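Local coordinates for GAF domain/HD domain protein (Geobacter sulfurreducens, PDB 3EEA), which is of unknown function but may act as a phosphatase, possibly through its HD domain, this chain being its GAF domain, a fold that commonly senses small ligands, at residues Y37-D40 with D45-P48; K76-K81 with A111-V116. One frame throughout, in Å; residues are numbered along the deposited sequence.

Both contacts involve the same antiparallel sheet of the GAF domain, one joining two of its strands, the other packing a helix on it. Interaction 1 pairs neighbouring strands 33-39 and 46-52 close to their turn; backbone hydrogen bonds hold it together, and it grades from buried aromatic rings to carboxylates nearer the surface. Interaction 2 is smaller and wholly buried: helix 73-81 lays one methionine on strand 107-116, with apolar packing alone. The two meet on both faces of the sheet. Phe-46 CZ lies 3.7 Å from Met-78 CE on the face covered by helix 73-81, and Phe-38 CE1 lies 3.9 Å from Met-114 CE on the face covered by helix 137-158.

Interaction 1: residues Y37-D40 with D45-P48; sequences YFFD and DFAP
The ring of Phe-46 receives Phe-39 CD1 on one face, 3.6 Å above the plane and over its centre. The two rings meet obliquely, their planes 52° apart, and Phe-39 CD1 also approaches Asp-45 O. Phe-39 reaches across because its CG stands anti to the backbone N (chi1 -170°). The Tyr-37 ring obliquely meets the peptide entering Pro-48, with CD1 3.4 Å from Pro-48 N, while Tyr-37 CE1 packs on Pro-48 CB at 3.8 Å; a proline offers this ring apolar carbons.

The backbones form an antiparallel hairpin. Phe-38 and Ala-47 are the hydrogen-bonded pair: Ala-47 N bonds Phe-38 O at 2.8 Å, and Phe-38 N answers to Ala-47 O at 2.9 Å. Toward the turn, Asp-40 N bonds Asp-45 O at 2.9 Å. Asp-40 OD2 lies 3.7 Å from Asp-45 OD1, probably an unfavourable approach of like charges that solvent may ease, though the placing of the Asp-40 carboxylate is doubtful. Charged residues suit this more exposed end.

Phe-46 and Phe-39 fill the face under helix 73-81 with large apolar rings, meeting Leu-75 and Leu-79, whereas Phe-38 packs on helix 137-158 behind the sheet. Tyr-37 meets Phe-125 of strand 119-129 and helps line the pocket holding a polyether, probably from the crystallisation liquor.

Interaction 2: residues K76-K81 with A111-V116; sequences KSMLRK and AVPMVV
This is a helix-on-sheet contact, small and fully buried, in which Met-78 of helix 73-81 bears on residues 111-113 of strand 107-116. The segment axes pass 9.0 Å apart at 37°, a separation that a long, flexible side chain spans well. With chi1 at -172° the Met-78 side chain leaves the helix directed away from its own backbone N, toward the strand. This lays CG against the proline ring, 3.9 Å from Pro-113 CD. The extended second torsion carries Met-78 SD on to 4.1 Å from Ala-111 CB, and the bend at chi3 (71°) turns only the terminal methyl CE.

Alanine is short enough to admit the sulfur, and proline gives it a rigid hydrocarbon surface. Cutting Met-78 back to alanine would probably open a gap over the Pro-113 ring and cost Ala-111 the sulfur it packs against.

Side chains alternate along the strand: Ala-111 and Pro-113 point toward helix 73-81, while Val-112 and Met-114 turn to helix 137-158. Met-78 also touches Ala-123 on the adjoining strand 119-129. A central antiparallel sheet with helices packed on both faces is the architecture of the GAF domain.

Interaction 1: residues Y37-D40 with D45-P48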
ATOM      1  N   TYR A  37      -4.053  14.997  -7.951  1.00 13.34           N
ATOM      2  CA  TYR A  37      -4.003  16.430  -7.732  1.00 14.76           C
ATOM      3  C   TYR A  37      -3.805  16.778  -6.260  1.00 16.51           C
ATOM      4  O   TYR A  37      -4.272  16.044  -5.357  1.00 15.92           O
ATOM      5  CB  TYR A  37      -5.342  17.035  -8.103  1.00 14.02           C
ATOM      6  CG  TYR A  37      -5.684  16.968  -9.568  1.00 14.90           C
ATOM      7  CD1 TYR A  37      -5.579  18.106 -10.402  1.00 14.37           C
ATOM      8  CD2 TYR A  37      -6.109  15.776 -10.140  1.00 14.43           C
ATOM      9  CE1 TYR A  37      -5.876  18.020 -11.754  1.00 13.83           C
ATOM     10  CE2 TYR A  37      -6.459  15.713 -11.479  1.00 14.75           C
ATOM     11  CZ  TYR A  37      -6.332  16.821 -12.276  1.00 14.67           C
ATOM     12  OH  TYR A  37      -6.650  16.710 -13.598  1.00 18.08           O
ATOM     13  N   PHE A  38      -3.164  17.918  -5.996  1.00 17.51           N
ATOM     14  CA  PHE A  38      -3.112  18.434  -4.648  1.00 17.81           C
ATOM     15  C   PHE A  38      -4.027  19.631  -4.487  1.00 19.76           C
ATOM     16  O   PHE A  38      -4.215  20.401  -5.431  1.00 19.29           O
ATOM     17  CB  PHE A  38      -1.690  18.808  -4.288  1.00 17.56           C
ATOM     18  CG  PHE A  38      -0.784  17.638  -4.077  1.00 20.05           C
ATOM     19  CD1 PHE A  38      -1.163  16.586  -3.241  1.00 23.48           C
ATOM     20  CD2 PHE A  38       0.455  17.594  -4.672  1.00 22.50           C
ATOM     21  CE1 PHE A  38      -0.322  15.515  -3.041  1.00 25.84           C
ATOM     22  CE2 PHE A  38       1.328  16.514  -4.465  1.00 25.28           C
ATOM     23  CZ  PHE A  38       0.942  15.481  -3.654  1.00 25.02           C
ATOM     24  N   PHE A  39      -4.578  19.794  -3.294  1.00 21.97           N
ATOM     25  CA  PHE A  39      -5.456  20.935  -3.022  1.00 25.14           C
ATOM     26  C   PHE A  39      -4.590  22.099  -2.566  1.00 28.29           C
ATOM     27  O   PHE A  39      -3.813  21.954  -1.612  1.00 29.23           O
ATOM     28  CB  PHE A  39      -6.477  20.619  -1.965  1.00 25.33           C
ATOM     29  CG  PHE A  39      -7.551  21.687  -1.831  1.00 28.87           C
ATOM     30  CD1 PHE A  39      -8.390  21.969  -2.877  1.00 29.43           C
ATOM     31  CD2 PHE A  39      -7.698  22.390  -0.652  1.00 32.71           C
ATOM     32  CE1 PHE A  39      -9.397  22.936  -2.756  1.00 30.90           C
ATOM     33  CE2 PHE A  39      -8.689  23.369  -0.528  1.00 34.30           C
ATOM     34  CZ  PHE A  39      -9.537  23.628  -1.595  1.00 31.42           C
ATOM     35  N   ASP A  40      -4.674  23.193  -3.320  1.00 30.19           N
ATOM     36  CA  ASP A  40      -3.872  24.419  -3.108  1.00 32.67           C
ATOM     37  C   ASP A  40      -4.596  25.369  -2.176  1.00 32.05           C
ATOM     38  O   ASP A  40      -5.814  25.599  -2.337  1.00 33.93           O
ATOM     39  CB  ASP A  40      -3.632  25.109  -4.451  1.00 33.28           C
ATOM     40  CG  ASP A  40      -2.662  24.339  -5.331  1.00 37.03           C
ATOM     41  OD1 ASP A  40      -1.972  23.447  -4.800  1.00 42.11           O
ATOM     42  OD2 ASP A  40      -2.580  24.650  -6.550  1.00 42.28           O
ATOM     43  N   ASP A  45      -8.160  25.542  -5.322  1.00 28.83           N
ATOM     44  CA  ASP A  45      -8.453  24.564  -6.366  1.00 26.53           C
ATOM     45  C   ASP A  45      -7.482  23.426  -6.338  1.00 24.01           C
ATOM     46  O   ASP A  45      -6.558  23.434  -5.560  1.00 23.97           O
ATOM     47  CB  ASP A  45      -8.410  25.271  -7.708  1.00 26.66           C
ATOM     48  CG  ASP A  45      -7.056  25.820  -8.035  1.00 29.49           C
ATOM     49  OD1 ASP A  45      -6.042  25.503  -7.374  1.00 34.11           O
ATOM     50  OD2 ASP A  45      -6.999  26.590  -9.003  1.00 34.82           O
ATOM     51  N   PHE A  46      -7.700  22.451  -7.208  1.00 21.47           N
ATOM     52  CA  PHE A  46      -6.841  21.283  -7.281  1.00 19.82           C
ATOM     53  C   PHE A  46      -5.844  21.473  -8.395  1.00 19.21           C
ATOM     54  O   PHE A  46      -6.229  21.710  -9.540  1.00 18.55           O
ATOM     55  CB  PHE A  46      -7.689  20.064  -7.562  1.00 19.34           C
ATOM     56  CG  PHE A  46      -8.506  19.668  -6.393  1.00 17.99           C
ATOM     57  CD1 PHE A  46      -8.026  18.749  -5.483  1.00 20.69           C
ATOM     58  CD2 PHE A  46      -9.752  20.232  -6.182  1.00 21.37           C
ATOM     59  CE1 PHE A  46      -8.747  18.410  -4.369  1.00 17.50           C
ATOM     60  CE2 PHE A  46     -10.486  19.932  -5.059  1.00 23.03           C
ATOM     61  CZ  PHE A  46     -10.018  18.980  -4.145  1.00 21.93           C
ATOM     62  N   ALA A  47      -4.569  21.309  -8.062  1.00 17.10           N
ATOM     63  CA  ALA A  47      -3.500  21.422  -9.008  1.00 17.83           C
ATOM     64  C   ALA A  47      -2.979  20.056  -9.403  1.00 16.58           C
ATOM     65  O   ALA A  47      -2.709  19.218  -8.539  1.00 16.29           O
ATOM     66  CB  ALA A  47      -2.374  22.238  -8.405  1.00 17.96           C
ATOM     67  N   PRO A  48      -2.706  19.860 -10.689  1.00 16.88           N
ATOM     68  CA  PRO A  48      -2.269  18.527 -11.179  1.00 16.26           C
ATOM     69  C   PRO A  48      -0.913  18.172 -10.607  1.00 17.21           C
ATOM     70  O   PRO A  48      -0.020  19.038 -10.532  1.00 16.14           O
ATOM     71  CB  PRO A  48      -2.247  18.659 -12.701  1.00 16.55           C
ATOM     72  CG  PRO A  48      -2.553  20.082 -12.969  1.00 18.04           C
ATOM     73  CD  PRO A  48      -2.941  20.822 -11.768  1.00 15.68           C
TER

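Interaction 2: residues K76-K81 with A111-V116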
ATOM      1  N   LYS A  76     -16.944  20.030  -5.872  1.00 23.86           N
ATOM      2  CA  LYS A  76     -17.398  20.747  -4.697  1.00 23.75           C
ATOM      3  C   LYS A  76     -18.040  19.778  -3.707  1.00 22.26           C
ATOM      4  O   LYS A  76     -17.846  19.907  -2.511  1.00 22.72           O
ATOM      5  CB  LYS A  76     -18.351  21.876  -5.045  1.00 24.58           C
ATOM      6  CG  LYS A  76     -18.751  22.694  -3.849  1.00 26.40           C
ATOM      7  CD  LYS A  76     -19.456  23.966  -4.268  1.00 31.79           C
ATOM      8  CE  LYS A  76     -20.292  24.484  -3.143  1.00 34.95           C
ATOM      9  NZ  LYS A  76     -21.624  23.765  -3.055  1.00 37.05           N
ATOM     10  N   SER A  77     -18.828  18.829  -4.209  1.00 22.37           N
ATOM     11  CA  SER A  77     -19.449  17.800  -3.352  1.00 21.48           C
ATOM     12  C   SER A  77     -18.444  16.910  -2.684  1.00 21.95           C
ATOM     13  O   SER A  77     -18.549  16.615  -1.458  1.00 19.69           O
ATOM     14  CB  SER A  77     -20.422  16.934  -4.171  1.00 22.95           C
ATOM     15  OG  SER A  77     -21.519  17.785  -4.556  1.00 23.83           O
ATOM     16  N   MET A  78     -17.481  16.434  -3.467  1.00 21.45           N
ATOM     17  CA  MET A  78     -16.404  15.590  -2.887  1.00 21.09           C
ATOM     18  C   MET A  78     -15.734  16.348  -1.730  1.00 21.53           C
ATOM     19  O   MET A  78     -15.495  15.796  -0.648  1.00 20.07           O
ATOM     20  CB  MET A  78     -15.340  15.265  -3.970  1.00 21.16           C
ATOM     21  CG  MET A  78     -14.270  14.240  -3.567  1.00 22.58           C
ATOM     22  SD  MET A  78     -12.756  14.260  -4.628  1.00 17.77           S
ATOM     23  CE  MET A  78     -12.024  15.837  -4.109  1.00 22.48           C
ATOM     24  N   LEU A  79     -15.349  17.595  -1.987  1.00 22.52           N
ATOM     25  CA  LEU A  79     -14.672  18.425  -1.010  1.00 23.87           C
ATOM     26  C   LEU A  79     -15.494  18.716   0.268  1.00 25.70           C
ATOM     27  O   LEU A  79     -14.975  18.570   1.403  1.00 27.47           O
ATOM     28  CB  LEU A  79     -14.261  19.727  -1.663  1.00 25.35           C
ATOM     29  CG  LEU A  79     -13.472  20.746  -0.863  1.00 25.65           C
ATOM     30  CD1 LEU A  79     -12.058  20.174  -0.671  1.00 25.98           C
ATOM     31  CD2 LEU A  79     -13.405  22.155  -1.590  1.00 27.23           C
ATOM     32  N   ARG A  80     -16.764  19.094   0.086  1.00 24.59           N
ATOM     33  CA  ARG A  80     -17.640  19.427   1.197  1.00 24.92           C
ATOM     34  C   ARG A  80     -17.904  18.208   2.100  1.00 24.41           C
ATOM     35  O   ARG A  80     -17.872  18.317   3.339  1.00 24.27           O
ATOM     36  CB  ARG A  80     -18.984  19.949   0.677  1.00 25.09           C
ATOM     37  CG  ARG A  80     -18.954  21.316   0.096  1.00 26.74           C
ATOM     38  CD  ARG A  80     -19.164  22.328   1.179  1.00 28.58           C
ATOM     39  NE  ARG A  80     -19.225  23.694   0.683  1.00 30.35           N
ATOM     40  CZ  ARG A  80     -18.215  24.544   0.615  1.00 31.92           C
ATOM     41  NH1 ARG A  80     -16.981  24.178   0.944  1.00 36.58           N
ATOM     42  NH2 ARG A  80     -18.444  25.776   0.170  1.00 33.62           N
ATOM     43  N   LYS A  81     -18.142  17.056   1.479  1.00 23.97           N
ATOM     44  CA  LYS A  81     -18.482  15.838   2.209  1.00 24.37           C
ATOM     45  C   LYS A  81     -17.239  15.078   2.637  1.00 24.17           C
ATOM     46  O   LYS A  81     -17.330  14.201   3.472  1.00 24.77           O
ATOM     47  CB  LYS A  81     -19.297  14.884   1.332  1.00 25.71           C
ATOM     48  CG  LYS A  81     -20.694  15.333   0.999  1.00 30.82           C
ATOM     49  CD  LYS A  81     -21.207  14.543  -0.238  1.00 34.60           C
ATOM     50  CE  LYS A  81     -22.714  14.742  -0.514  1.00 38.33           C
ATOM     51  NZ  LYS A  81     -23.145  16.153  -0.398  1.00 41.74           N
ATOM     52  N   ALA A 111     -13.641   9.201  -8.015  1.00 16.00           N
ATOM     53  CA  ALA A 111     -12.977  10.372  -7.397  1.00 15.71           C
ATOM     54  C   ALA A 111     -12.795  10.107  -5.899  1.00 15.69           C
ATOM     55  O   ALA A 111     -13.779  10.008  -5.163  1.00 18.33           O
ATOM     56  CB  ALA A 111     -13.849  11.594  -7.608  1.00 16.08           C
ATOM     57  N   VAL A 112     -11.555   9.987  -5.452  1.00 14.58           N
ATOM     58  CA  VAL A 112     -11.242   9.666  -4.074  1.00 15.81           C
ATOM     59  C   VAL A 112     -10.444  10.818  -3.447  1.00 16.61           C
ATOM     60  O   VAL A 112      -9.299  11.114  -3.858  1.00 17.58           O
ATOM     61  CB  VAL A 112     -10.465   8.365  -3.938  1.00 16.52           C
ATOM     62  CG1 VAL A 112     -10.179   8.079  -2.464  1.00 16.49           C
ATOM     63  CG2 VAL A 112     -11.257   7.200  -4.570  1.00 18.16           C
ATOM     64  N   PRO A 113     -11.032  11.466  -2.424  1.00 17.06           N
ATOM     65  CA  PRO A 113     -10.308  12.586  -1.818  1.00 16.96           C
ATOM     66  C   PRO A 113      -9.175  12.055  -0.989  1.00 16.38           C
ATOM     67  O   PRO A 113      -9.310  10.969  -0.411  1.00 15.99           O
ATOM     68  CB  PRO A 113     -11.330  13.258  -0.899  1.00 16.09           C
ATOM     69  CG  PRO A 113     -12.378  12.272  -0.668  1.00 19.65           C
ATOM     70  CD  PRO A 113     -12.398  11.315  -1.886  1.00 16.92           C
ATOM     71  N   MET A 114      -8.065  12.786  -0.969  1.00 16.58           N
ATOM     72  CA  MET A 114      -6.946  12.491  -0.029  1.00 17.01           C
ATOM     73  C   MET A 114      -7.289  13.232   1.262  1.00 17.38           C
ATOM     74  O   MET A 114      -7.265  14.462   1.319  1.00 17.10           O
ATOM     75  CB  MET A 114      -5.611  12.960  -0.608  1.00 16.65           C
ATOM     76  CG  MET A 114      -5.226  12.348  -1.948  1.00 19.04           C
ATOM     77  SD  MET A 114      -3.627  13.019  -2.647  1.00 16.78           S
ATOM     78  CE  MET A 114      -2.680  12.988  -1.162  1.00 23.35           C
ATOM     79  N   VAL A 115      -7.677  12.482   2.286  1.00 17.28           N
ATOM     80  CA  VAL A 115      -8.147  13.049   3.525  1.00 18.62           C
ATOM     81  C   VAL A 115      -7.209  12.628   4.672  1.00 19.90           C
ATOM     82  O   VAL A 115      -6.820  11.429   4.812  1.00 18.46           O
ATOM     83  CB  VAL A 115      -9.546  12.506   3.847  1.00 19.05           C
ATOM     84  CG1 VAL A 115     -10.025  13.024   5.191  1.00 19.49           C
ATOM     85  CG2 VAL A 115     -10.527  12.849   2.744  1.00 20.25           C
ATOM     86  N   VAL A 116      -6.822  13.618   5.444  1.00 19.69           N
ATOM     87  CA  VAL A 116      -6.050  13.405   6.652  1.00 22.55           C
ATOM     88  C   VAL A 116      -6.785  14.082   7.764  1.00 24.47           C
ATOM     89  O   VAL A 116      -6.976  15.335   7.763  1.00 24.50           O
ATOM     90  CB  VAL A 116      -4.629  13.972   6.517  1.00 24.04           C
ATOM     91  CG1 VAL A 116      -3.810  13.787   7.819  1.00 24.84           C
ATOM     92  CG2 VAL A 116      -3.968  13.240   5.413  1.00 21.93           C
TER